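Local coordinates for exopolysaccharide biosynthesis protein (Pantoea stewartii subsp. stewartii DC283, PDB 6TGF) that probably acts as a hydrolase that modifies the exopolysaccharide of the bacterium's own biofilm, using a parallel beta-helix fold like that of bacteriophage tailspikes, at residues 50-55 / 119-124; 71-76 / 87-92; 178-183 / 222-227. One frame throughout, in Å; residues are numbered along the deposited sequence.

Overall arrangement
All three contacts lie toward the N-terminal end of the chain, with buried centres and a few exposed residues at their margins. Interactions 1 and 2 share the antiparallel sheet in which strands 121-124 and 89-92 are neighbours; interaction 2 is nested inside the loop closed by interaction 1, with centres about 11 Å apart. Interaction 1 is an edge pairing within that sheet, whereas interaction 2 joins it to a second antiparallel sheet through aliphatic groups and a single backbone bond. Interaction 3, in series along the chain, touches interaction 1 but not interaction 2, and relies on two aromatic side chains of a mixed sheet, one hydrogen-bonded to a loop carbonyl and both packed on the loop.

Interaction 1: 50-55 / 119-124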
loop_
_atom_site.group_PDB
_atom_site.type_symbol
_atom_site.label_atom_id
_atom_site.label_comp_id
_atom_site.label_asym_id
_atom_site.label_seq_id
_atom_site.Cartn_x
_atom_site.Cartn_y
_atom_site.Cartn_z
ATOM N N ILE B 50 -52.922 -28.938 -16.499
ATOM C CA ILE B 50 -52.015 -29.493 -15.447
ATOM C C ILE B 50 -50.839 -30.215 -16.117
ATOM O O ILE B 50 -49.777 -30.312 -15.475
ATOM C CB ILE B 50 -52.769 -30.408 -14.456
ATOM C CG1 ILE B 50 -53.370 -31.649 -15.124
ATOM C CG2 ILE B 50 -53.824 -29.618 -13.694
ATOM C CD1 ILE B 50 -53.610 -32.801 -14.172
ATOM N N LEU B 51 -51.029 -30.716 -17.344
ATOM C CA LEU B 51 -49.987 -31.417 -18.143
ATOM C C LEU B 51 -50.119 -31.021 -19.619
ATOM O O LEU B 51 -51.246 -31.067 -20.145
ATOM C CB LEU B 51 -50.143 -32.930 -17.960
ATOM C CG LEU B 51 -49.973 -33.447 -16.532
ATOM C CD1 LEU B 51 -50.411 -34.899 -16.426
ATOM C CD2 LEU B 51 -48.535 -33.288 -16.059
ATOM N N THR B 52 -48.997 -30.651 -20.247
ATOM C CA THR B 52 -48.895 -30.165 -21.651
ATOM C C THR B 52 -47.803 -30.967 -22.359
ATOM O O THR B 52 -47.144 -31.788 -21.725
ATOM C CB THR B 52 -48.639 -28.652 -21.664
ATOM O OG1 THR B 52 -47.354 -28.419 -21.089
ATOM C CG2 THR B 52 -49.692 -27.867 -20.912
ATOM N N PRO B 53 -47.578 -30.780 -23.683
ATOM C CA PRO B 53 -46.501 -31.480 -24.387
ATOM C C PRO B 53 -45.128 -31.258 -23.731
ATOM O O PRO B 53 -44.321 -32.168 -23.749
ATOM C CB PRO B 53 -46.537 -30.873 -25.799
ATOM C CG PRO B 53 -47.966 -30.403 -25.960
ATOM C CD PRO B 53 -48.347 -29.905 -24.583
ATOM N N GLU B 54 -44.916 -30.068 -23.157
ATOM C CA GLU B 54 -43.675 -29.665 -22.438
ATOM C C GLU B 54 -43.358 -30.663 -21.316
ATOM O O GLU B 54 -42.164 -30.847 -21.028
ATOM C CB GLU B 54 -43.809 -28.251 -21.864
ATOM C CG GLU B 54 -43.648 -27.146 -22.898
ATOM C CD GLU B 54 -44.887 -26.827 -23.718
ATOM O OE1 GLU B 54 -46.007 -27.054 -23.219
ATOM O OE2 GLU B 54 -44.728 -26.346 -24.859
ATOM N N ASN B 55 -44.382 -31.268 -20.702
ATOM C CA ASN B 55 -44.239 -32.269 -19.608
ATOM C C ASN B 55 -43.691 -33.587 -20.172
ATOM O O ASN B 55 -42.999 -34.293 -19.416
ATOM C CB ASN B 55 -45.556 -32.494 -18.861
ATOM C CG ASN B 55 -45.947 -31.313 -17.999
ATOM O OD1 ASN B 55 -46.800 -30.514 -18.380
ATOM N ND2 ASN B 55 -45.314 -31.183 -16.845
ATOM N N ASN B 119 -50.569 -31.354 -30.008
ATOM C CA ASN B 119 -50.342 -30.200 -29.097
ATOM C C ASN B 119 -51.446 -30.215 -28.030
ATOM O O ASN B 119 -52.053 -29.156 -27.776
ATOM C CB ASN B 119 -50.289 -28.880 -29.873
ATOM C CG ASN B 119 -49.904 -27.697 -29.010
ATOM O OD1 ASN B 119 -48.948 -27.768 -28.239
ATOM N ND2 ASN B 119 -50.645 -26.607 -29.128
ATOM N N ALA B 120 -51.701 -31.392 -27.450
ATOM C CA ALA B 120 -52.832 -31.672 -26.538
ATOM C C ALA B 120 -52.489 -31.206 -25.119
ATOM O O ALA B 120 -51.308 -30.927 -24.857
ATOM C CB ALA B 120 -53.162 -33.143 -26.566
ATOM N N ALA B 121 -53.495 -31.124 -24.248
ATOM C CA ALA B 121 -53.353 -30.793 -22.811
ATOM C C ALA B 121 -54.377 -31.588 -21.994
ATOM O O ALA B 121 -55.477 -31.856 -22.518
ATOM C CB ALA B 121 -53.522 -29.308 -22.599
ATOM N N LEU B 122 -54.011 -31.954 -20.764
ATOM C CA LEU B 122 -54.930 -32.528 -19.747
ATOM C C LEU B 122 -55.346 -31.407 -18.791
ATOM O O LEU B 122 -54.479 -30.940 -18.026
ATOM C CB LEU B 122 -54.225 -33.667 -19.000
ATOM C CG LEU B 122 -53.872 -34.896 -19.838
ATOM C CD1 LEU B 122 -53.139 -35.929 -18.996
ATOM C CD2 LEU B 122 -55.112 -35.513 -20.466
ATOM N N ILE B 123 -56.609 -30.972 -18.864
ATOM C CA ILE B 123 -57.199 -29.941 -17.958
ATOM C C ILE B 123 -57.863 -30.654 -16.774
ATOM O O ILE B 123 -58.592 -31.641 -17.005
ATOM C CB ILE B 123 -58.182 -29.018 -18.711
ATOM C CG1 ILE B 123 -57.462 -28.137 -19.736
ATOM C CG2 ILE B 123 -58.999 -28.176 -17.741
ATOM C CD1 ILE B 123 -57.548 -28.642 -21.151
ATOM N N ALA B 124 -57.611 -30.160 -15.558
ATOM C CA ALA B 124 -58.215 -30.633 -14.290
ATOM C C ALA B 124 -57.990 -29.580 -13.199
ATOM O O ALA B 124 -57.386 -28.531 -13.502
ATOM C CB ALA B 124 -57.625 -31.967 -13.902
#
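Ile50 and Leu51 both lie opposite Leu122, and the 50-53 and 119-124 backbones run nearly antiparallel, with end-to-end directions 167° apart. Two backbone hydrogen bonds fix this register: Ile50 N donates to Leu122 O at 3.0 Å, and Leu122 N donates to Leu51 O, also at 3.0 Å. The same Leu51 O receives a CA-H...O contact from Ala121.

Side chains add an aliphatic layer to this frame. The CG1 branch of Ile50 sits between its backbone N and carbonyl carbon (chi1 63°) and carries CD1 to 4.1 Å from Ala124 CB. Its other branch, CG2, lies near Ala124 O. Leu51 and Leu122 share one face of the sheet and cross obliquely, meeting at their CD1 methyls, 3.9 Å apart. Beyond them, Ile50 packs on Ile73 and Leu51 on Leu71, while Leu122 leans on Phe115 of helix 109-117.

After Leu51 the strand gives way to helix 53-57. The Pro53 ring turns its CD and CG toward Ala120 O, and CG also lies 3.6 Å from Asn119 OD1. Asn119 follows helix 109-117 with positive phi and closes it with a Schellman motif. The turn into helix 53-57 is held by its own polar groups: Thr52 N donates to Asn55 OD1 at 2.9 Å, and Thr52 OG1 donates to the anti lone pair of Glu54 OE1. Asn55 ND2 is engaged in turn by Arg180 O, so this amide ties the turn to the loop at 178-183.

Two residues set against one across a hydrogen-bonded pair make a classic beta bulge, here in strand 48-51, an outer strand of the five-stranded antiparallel sheet of the region matching the head-binding family.

Interaction 2: 71-76 / 87-92; sequences LWIGRA and IPVFLR
Ile73 meets both Ile87 and Val89, and a single hydrogen bond joins the two backbones. Ile87 N donates to Ile73 O at 3.2 Å, with an N-H...O angle of 161°; the donor lies in the carbonyl plane, on a lone pair. No further backbone bond links the two segments.

Two side-chain pairs are apolar. Val89 presents its CG2 methyl to the branch point of Ile73, with CG2 of Val89 3.5 Å from CB of Ile73 and close to CG1 as well; the two side chains cross at about a right angle. Ile73 also turns its CG2, anti to the backbone N, toward Ile87, whose CG1 lies 4.2 Å away.

Ile87 carbons make van der Waals contacts with backbone atoms too. CG1 stays beside the Ile73 carbonyl, CG1 and CD1 both lie about 4.0 Å from Gly74 O, and Ile87 CG2 rests on the backbone of Arg75, 3.4 Å from Arg75 N, with the arginine CB a little farther off. Beyond CB the arginine chain leads away from Ile87.

Ile73 belongs to strand 69-74, in a four-stranded antiparallel sheet where backbone hydrogen bonds join Trp72 to Ala131 and Gly74 to Ala129. Val89 belongs with strand 89-92, between strands 98-101 and 121-124 of the five-stranded sheet. The contact therefore brings the two sheets together, with Met130 packing on Ile73 and Leu122 on Val89.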
loop_
_atom_site.group_PDB
_atom_site.type_symbol
_atom_site.label_atom_id
_atom_site.label_comp_id
_atom_site.label_asym_id
_atom_site.label_seq_id
_atom_site.Cartn_x
_atom_site.Cartn_y
_atom_site.Cartn_z
ATOM N N LEU B 71 -51.858 -43.572 -15.393
ATOM C CA LEU B 71 -51.856 -42.265 -14.681
ATOM C C LEU B 71 -53.237 -42.025 -14.055
ATOM O O LEU B 71 -54.250 -42.209 -14.760
ATOM C CB LEU B 71 -51.489 -41.158 -15.678
ATOM C CG LEU B 71 -51.501 -39.728 -15.134
ATOM C CD1 LEU B 71 -50.454 -39.544 -14.045
ATOM C CD2 LEU B 71 -51.282 -38.724 -16.254
ATOM N N TRP B 72 -53.258 -41.635 -12.776
ATOM C CA TRP B 72 -54.474 -41.267 -12.000
ATOM C C TRP B 72 -54.382 -39.797 -11.582
ATOM O O TRP B 72 -53.313 -39.393 -11.092
ATOM C CB TRP B 72 -54.627 -42.168 -10.768
ATOM C CG TRP B 72 -55.137 -43.550 -11.037
ATOM C CD1 TRP B 72 -56.441 -43.951 -11.090
ATOM C CD2 TRP B 72 -54.347 -44.734 -11.244
ATOM N NE1 TRP B 72 -56.517 -45.297 -11.326
ATOM C CE2 TRP B 72 -55.248 -45.806 -11.423
ATOM C CE3 TRP B 72 -52.973 -44.991 -11.301
ATOM C CZ2 TRP B 72 -54.816 -47.108 -11.664
ATOM C CZ3 TRP B 72 -52.546 -46.281 -11.533
ATOM C CH2 TRP B 72 -53.457 -47.323 -11.712
ATOM N N ILE B 73 -55.466 -39.039 -11.770
ATOM C CA ILE B 73 -55.648 -37.654 -11.240
ATOM C C ILE B 73 -56.836 -37.693 -10.272
ATOM O O ILE B 73 -57.977 -37.842 -10.749
ATOM C CB ILE B 73 -55.870 -36.633 -12.376
ATOM C CG1 ILE B 73 -54.931 -36.862 -13.565
ATOM C CG2 ILE B 73 -55.775 -35.210 -11.846
ATOM C CD1 ILE B 73 -53.466 -36.660 -13.254
ATOM N N GLY B 74 -56.570 -37.587 -8.967
ATOM C CA GLY B 74 -57.581 -37.738 -7.901
ATOM C C GLY B 74 -57.729 -36.481 -7.063
ATOM O O GLY B 74 -56.951 -35.529 -7.275
ATOM N N ARG B 75 -58.696 -36.483 -6.140
ATOM C CA ARG B 75 -58.982 -35.355 -5.215
ATOM C C ARG B 75 -57.765 -35.121 -4.314
ATOM O O ARG B 75 -57.162 -36.117 -3.867
ATOM C CB ARG B 75 -60.209 -35.653 -4.350
ATOM C CG ARG B 75 -60.716 -34.449 -3.567
ATOM C CD ARG B 75 -61.693 -34.803 -2.463
ATOM N NE ARG B 75 -62.227 -36.150 -2.601
ATOM C CZ ARG B 75 -61.897 -37.191 -1.841
ATOM N NH1 ARG B 75 -61.028 -37.065 -0.851
ATOM N NH2 ARG B 75 -62.452 -38.365 -2.075
ATOM N N ALA B 76 -57.438 -33.852 -4.053
ATOM C CA ALA B 76 -56.347 -33.432 -3.144
ATOM C C ALA B 76 -56.604 -34.009 -1.746
ATOM O O ALA B 76 -57.696 -33.759 -1.197
ATOM C CB ALA B 76 -56.248 -31.926 -3.118
ATOM N N ILE B 87 -61.008 -37.528 -9.945
ATOM C CA ILE B 87 -61.703 -36.256 -10.319
ATOM C C ILE B 87 -61.746 -36.160 -11.843
ATOM O O ILE B 87 -60.947 -36.799 -12.524
ATOM C CB ILE B 87 -61.026 -35.029 -9.669
ATOM C CG1 ILE B 87 -59.593 -34.808 -10.163
ATOM C CG2 ILE B 87 -61.091 -35.130 -8.153
ATOM C CD1 ILE B 87 -59.072 -33.408 -9.925
ATOM N N PRO B 88 -62.680 -35.373 -12.428
ATOM C CA PRO B 88 -62.778 -35.261 -13.884
ATOM C C PRO B 88 -61.515 -34.650 -14.511
ATOM O O PRO B 88 -61.046 -33.633 -14.024
ATOM C CB PRO B 88 -64.008 -34.368 -14.121
ATOM C CG PRO B 88 -64.225 -33.643 -12.808
ATOM C CD PRO B 88 -63.698 -34.570 -11.734
ATOM N N VAL B 89 -60.994 -35.308 -15.552
ATOM C CA VAL B 89 -59.848 -34.845 -16.392
ATOM C C VAL B 89 -60.348 -34.724 -17.833
ATOM O O VAL B 89 -61.012 -35.667 -18.304
ATOM C CB VAL B 89 -58.649 -35.809 -16.300
ATOM C CG1 VAL B 89 -57.424 -35.265 -17.019
ATOM C CG2 VAL B 89 -58.305 -36.151 -14.862
ATOM N N PHE B 90 -60.040 -33.607 -18.497
ATOM C CA PHE B 90 -60.463 -33.300 -19.888
ATOM C C PHE B 90 -59.226 -33.227 -20.790
ATOM O O PHE B 90 -58.289 -32.471 -20.468
ATOM C CB PHE B 90 -61.276 -32.004 -19.917
ATOM C CG PHE B 90 -62.347 -31.933 -18.861
ATOM C CD1 PHE B 90 -63.556 -32.588 -19.029
ATOM C CD2 PHE B 90 -62.139 -31.229 -17.687
ATOM C CE1 PHE B 90 -64.536 -32.532 -18.049
ATOM C CE2 PHE B 90 -63.121 -31.173 -16.710
ATOM C CZ PHE B 90 -64.317 -31.823 -16.893
ATOM N N LEU B 91 -59.227 -34.009 -21.874
ATOM C CA LEU B 91 -58.188 -33.973 -22.936
ATOM C C LEU B 91 -58.576 -32.902 -23.958
ATOM O O LEU B 91 -59.641 -33.049 -24.586
ATOM C CB LEU B 91 -58.070 -35.350 -23.599
ATOM C CG LEU B 91 -57.121 -35.427 -24.796
ATOM C CD1 LEU B 91 -55.684 -35.155 -24.382
ATOM C CD2 LEU B 91 -57.224 -36.774 -25.488
ATOM N N ARG B 92 -57.744 -31.866 -24.099
ATOM C CA ARG B 92 -57.859 -30.827 -25.157
ATOM C C ARG B 92 -57.057 -31.287 -26.380
ATOM O O ARG B 92 -55.900 -31.702 -26.193
ATOM C CB ARG B 92 -57.351 -29.479 -24.637
ATOM C CG ARG B 92 -57.352 -28.369 -25.676
ATOM C CD ARG B 92 -56.788 -27.084 -25.104
ATOM N NE ARG B 92 -55.331 -27.071 -25.111
ATOM C CZ ARG B 92 -54.576 -26.221 -24.421
ATOM N NH1 ARG B 92 -55.136 -25.308 -23.644
ATOM N NH2 ARG B 92 -53.258 -26.293 -24.503
#

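Interaction 3: 178-183 / 222-227; sequences KTRPLF and DGFHWR
Phe224 points into the loop 178-183, and its side chain meets Pro181, Arg180 and Thr179 in succession. Its CB lies beside Pro181 CD, and CG is placed between the backbone N and carbonyl carbon (chi1 67°), which sends the ring across the loop backbone. CG and CD1 stay close to the same proline carbon, with CD1 3.5 Å from Pro181 CD. On the other side of the ring outline, CD2 and CE2 face CA and CB of Arg180. At the far end, CE1 approaches Thr179 O, and CZ lies 3.6 Å from Thr179 C. The ring thus spans three consecutive loop residues, meeting the backbone of Thr179 and Arg180 and the ring of Pro181. Its centre receives a CH-pi contact from Arg180 CA, which stands only 7° off the ring normal.

Trp226, two residues along the strand, works on the same piece of loop. Its NE1 donates to Thr179 O at 2.9 Å, with the acceptor in the indole plane and a C=O...N angle of 169°. This bond fixes the indole at its edge, while Pro181 CG lies over one face, displaced toward the rim, in a CH-pi contact with the six-membered ring. Thr179 O and Pro181 are consequently shared by the two aromatics, with proline CD serving the phenylalanine and CG and CB the tryptophan.

The OG1 of Thr179 bonds to Asp175 O, tying the loop to helix 173-176. The aromatic residues lie on strand 224-228, which is flanked in its mixed sheet by strands 202-207 and 218-221; Trp226 bonds through its backbone to Phe219. Leu182 and Phe183 pack on strand 139-143, and Thr179 on Glu54 of helix 53-57, so the loop bridges this sheet to the region before it.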
loop_
_atom_site.group_PDB
_atom_site.type_symbol
_atom_site.label_atom_id
_atom_site.label_comp_id
_atom_site.label_asym_id
_atom_site.label_seq_id
_atom_site.Cartn_x
_atom_site.Cartn_y
_atom_site.Cartn_z
ATOM N N LYS B 178 -42.684 -22.536 -19.896
ATOM C CA LYS B 178 -43.846 -23.206 -20.543
ATOM C C LYS B 178 -44.096 -24.586 -19.915
ATOM O O LYS B 178 -45.158 -25.171 -20.207
ATOM C CB LYS B 178 -43.603 -23.332 -22.049
ATOM C CG LYS B 178 -43.746 -22.032 -22.829
ATOM C CD LYS B 178 -43.167 -22.099 -24.225
ATOM C CE LYS B 178 -43.667 -20.986 -25.120
ATOM N NZ LYS B 178 -43.138 -21.108 -26.498
ATOM N N THR B 179 -43.167 -25.086 -19.095
ATOM C CA THR B 179 -43.235 -26.429 -18.458
ATOM C C THR B 179 -43.801 -26.300 -17.040
ATOM O O THR B 179 -43.061 -25.831 -16.161
ATOM C CB THR B 179 -41.856 -27.100 -18.426
ATOM O OG1 THR B 179 -41.349 -27.153 -19.760
ATOM C CG2 THR B 179 -41.894 -28.493 -17.835
ATOM N N ARG B 180 -45.055 -26.709 -16.828
ATOM C CA ARG B 180 -45.680 -26.781 -15.479
ATOM C C ARG B 180 -45.010 -27.908 -14.698
ATOM O O ARG B 180 -44.862 -29.011 -15.220
ATOM C CB ARG B 180 -47.192 -27.007 -15.586
ATOM C CG ARG B 180 -47.881 -27.264 -14.252
ATOM C CD ARG B 180 -49.393 -27.268 -14.360
ATOM N NE ARG B 180 -49.986 -26.017 -13.902
ATOM C CZ ARG B 180 -50.634 -25.842 -12.753
ATOM N NH1 ARG B 180 -50.802 -26.844 -11.908
ATOM N NH2 ARG B 180 -51.125 -24.652 -12.454
ATOM N N PRO B 181 -44.564 -27.671 -13.440
ATOM C CA PRO B 181 -44.053 -28.748 -12.591
ATOM C C PRO B 181 -45.101 -29.850 -12.377
ATOM O O PRO B 181 -46.278 -29.535 -12.334
ATOM C CB PRO B 181 -43.726 -28.062 -11.255
ATOM C CG PRO B 181 -43.578 -26.592 -11.594
ATOM C CD PRO B 181 -44.490 -26.357 -12.781
ATOM N N LEU B 182 -44.653 -31.103 -12.253
ATOM C CA LEU B 182 -45.525 -32.274 -11.958
ATOM C C LEU B 182 -46.155 -32.096 -10.572
ATOM O O LEU B 182 -47.359 -32.393 -10.430
ATOM C CB LEU B 182 -44.702 -33.566 -12.018
ATOM C CG LEU B 182 -44.363 -34.075 -13.418
ATOM C CD1 LEU B 182 -43.477 -35.309 -13.340
ATOM C CD2 LEU B 182 -45.623 -34.379 -14.216
ATOM N N PHE B 183 -45.363 -31.629 -9.604
ATOM C CA PHE B 183 -45.769 -31.427 -8.188
ATOM C C PHE B 183 -44.872 -30.370 -7.530
ATOM O O PHE B 183 -43.831 -30.006 -8.114
ATOM C CB PHE B 183 -45.703 -32.757 -7.431
ATOM C CG PHE B 183 -44.413 -33.516 -7.611
ATOM C CD1 PHE B 183 -43.301 -33.222 -6.837
ATOM C CD2 PHE B 183 -44.308 -34.525 -8.555
ATOM C CE1 PHE B 183 -42.115 -33.919 -7.005
ATOM C CE2 PHE B 183 -43.121 -35.223 -8.720
ATOM C CZ PHE B 183 -42.026 -34.917 -7.946
ATOM N N ASP B 222 -47.667 -19.550 -16.201
ATOM C CA ASP B 222 -49.089 -19.297 -15.850
ATOM C C ASP B 222 -49.467 -20.193 -14.663
ATOM O O ASP B 222 -49.887 -21.341 -14.896
ATOM C CB ASP B 222 -49.999 -19.508 -17.065
ATOM C CG ASP B 222 -51.328 -18.774 -16.987
ATOM O OD1 ASP B 222 -51.625 -18.195 -15.921
ATOM O OD2 ASP B 222 -52.056 -18.782 -18.001
ATOM N N GLY B 223 -49.299 -19.682 -13.439
ATOM C CA GLY B 223 -49.729 -20.340 -12.189
ATOM C C GLY B 223 -48.662 -21.256 -11.615
ATOM O O GLY B 223 -49.022 -22.166 -10.843
ATOM N N PHE B 224 -47.393 -21.025 -11.963
ATOM C CA PHE B 224 -46.227 -21.795 -11.459
ATOM C C PHE B 224 -44.935 -21.010 -11.706
ATOM O O PHE B 224 -44.957 -20.010 -12.455
ATOM C CB PHE B 224 -46.145 -23.165 -12.137
ATOM C CG PHE B 224 -45.825 -23.118 -13.610
ATOM C CD1 PHE B 224 -44.512 -23.062 -14.053
ATOM C CD2 PHE B 224 -46.839 -23.124 -14.555
ATOM C CE1 PHE B 224 -44.221 -23.016 -15.407
ATOM C CE2 PHE B 224 -46.546 -23.079 -15.909
ATOM C CZ PHE B 224 -45.238 -23.027 -16.333
ATOM N N HIS B 225 -43.842 -21.472 -11.095
ATOM C CA HIS B 225 -42.468 -20.946 -11.302
ATOM C C HIS B 225 -41.443 -22.027 -10.952
ATOM O O HIS B 225 -41.829 -23.041 -10.334
ATOM C CB HIS B 225 -42.252 -19.654 -10.500
ATOM C CG HIS B 225 -41.987 -19.867 -9.046
ATOM N ND1 HIS B 225 -43.000 -19.903 -8.108
ATOM C CD2 HIS B 225 -40.834 -20.041 -8.365
ATOM C CE1 HIS B 225 -42.480 -20.094 -6.913
ATOM N NE2 HIS B 225 -41.154 -20.186 -7.043
ATOM N N TRP B 226 -40.191 -21.806 -11.360
ATOM C CA TRP B 226 -39.011 -22.639 -11.017
ATOM C C TRP B 226 -37.988 -21.763 -10.291
ATOM O O TRP B 226 -37.665 -20.682 -10.817
ATOM C CB TRP B 226 -38.413 -23.272 -12.278
ATOM C CG TRP B 226 -39.357 -24.172 -13.014
ATOM C CD1 TRP B 226 -40.225 -23.810 -14.001
ATOM C CD2 TRP B 226 -39.524 -25.589 -12.831
ATOM N NE1 TRP B 226 -40.921 -24.902 -14.442
ATOM C CE2 TRP B 226 -40.514 -26.007 -13.745
ATOM C CE3 TRP B 226 -38.939 -26.541 -11.988
ATOM C CZ2 TRP B 226 -40.929 -27.335 -13.837
ATOM C CZ3 TRP B 226 -39.350 -27.854 -12.080
ATOM C CH2 TRP B 226 -40.331 -28.243 -12.993
ATOM N N ARG B 227 -37.517 -22.211 -9.125
ATOM C CA ARG B 227 -36.498 -21.506 -8.302
ATOM C C ARG B 227 -35.153 -22.216 -8.485
ATOM O O ARG B 227 -35.098 -23.442 -8.268
ATOM C CB ARG B 227 -36.943 -21.455 -6.837
ATOM C CG ARG B 227 -35.905 -20.897 -5.870
ATOM C CD ARG B 227 -36.500 -20.346 -4.581
ATOM N NE ARG B 227 -37.887 -20.759 -4.370
ATOM C CZ ARG B 227 -38.946 -19.945 -4.286
ATOM N NH1 ARG B 227 -38.807 -18.630 -4.364
ATOM N NH2 ARG B 227 -40.152 -20.458 -4.106
#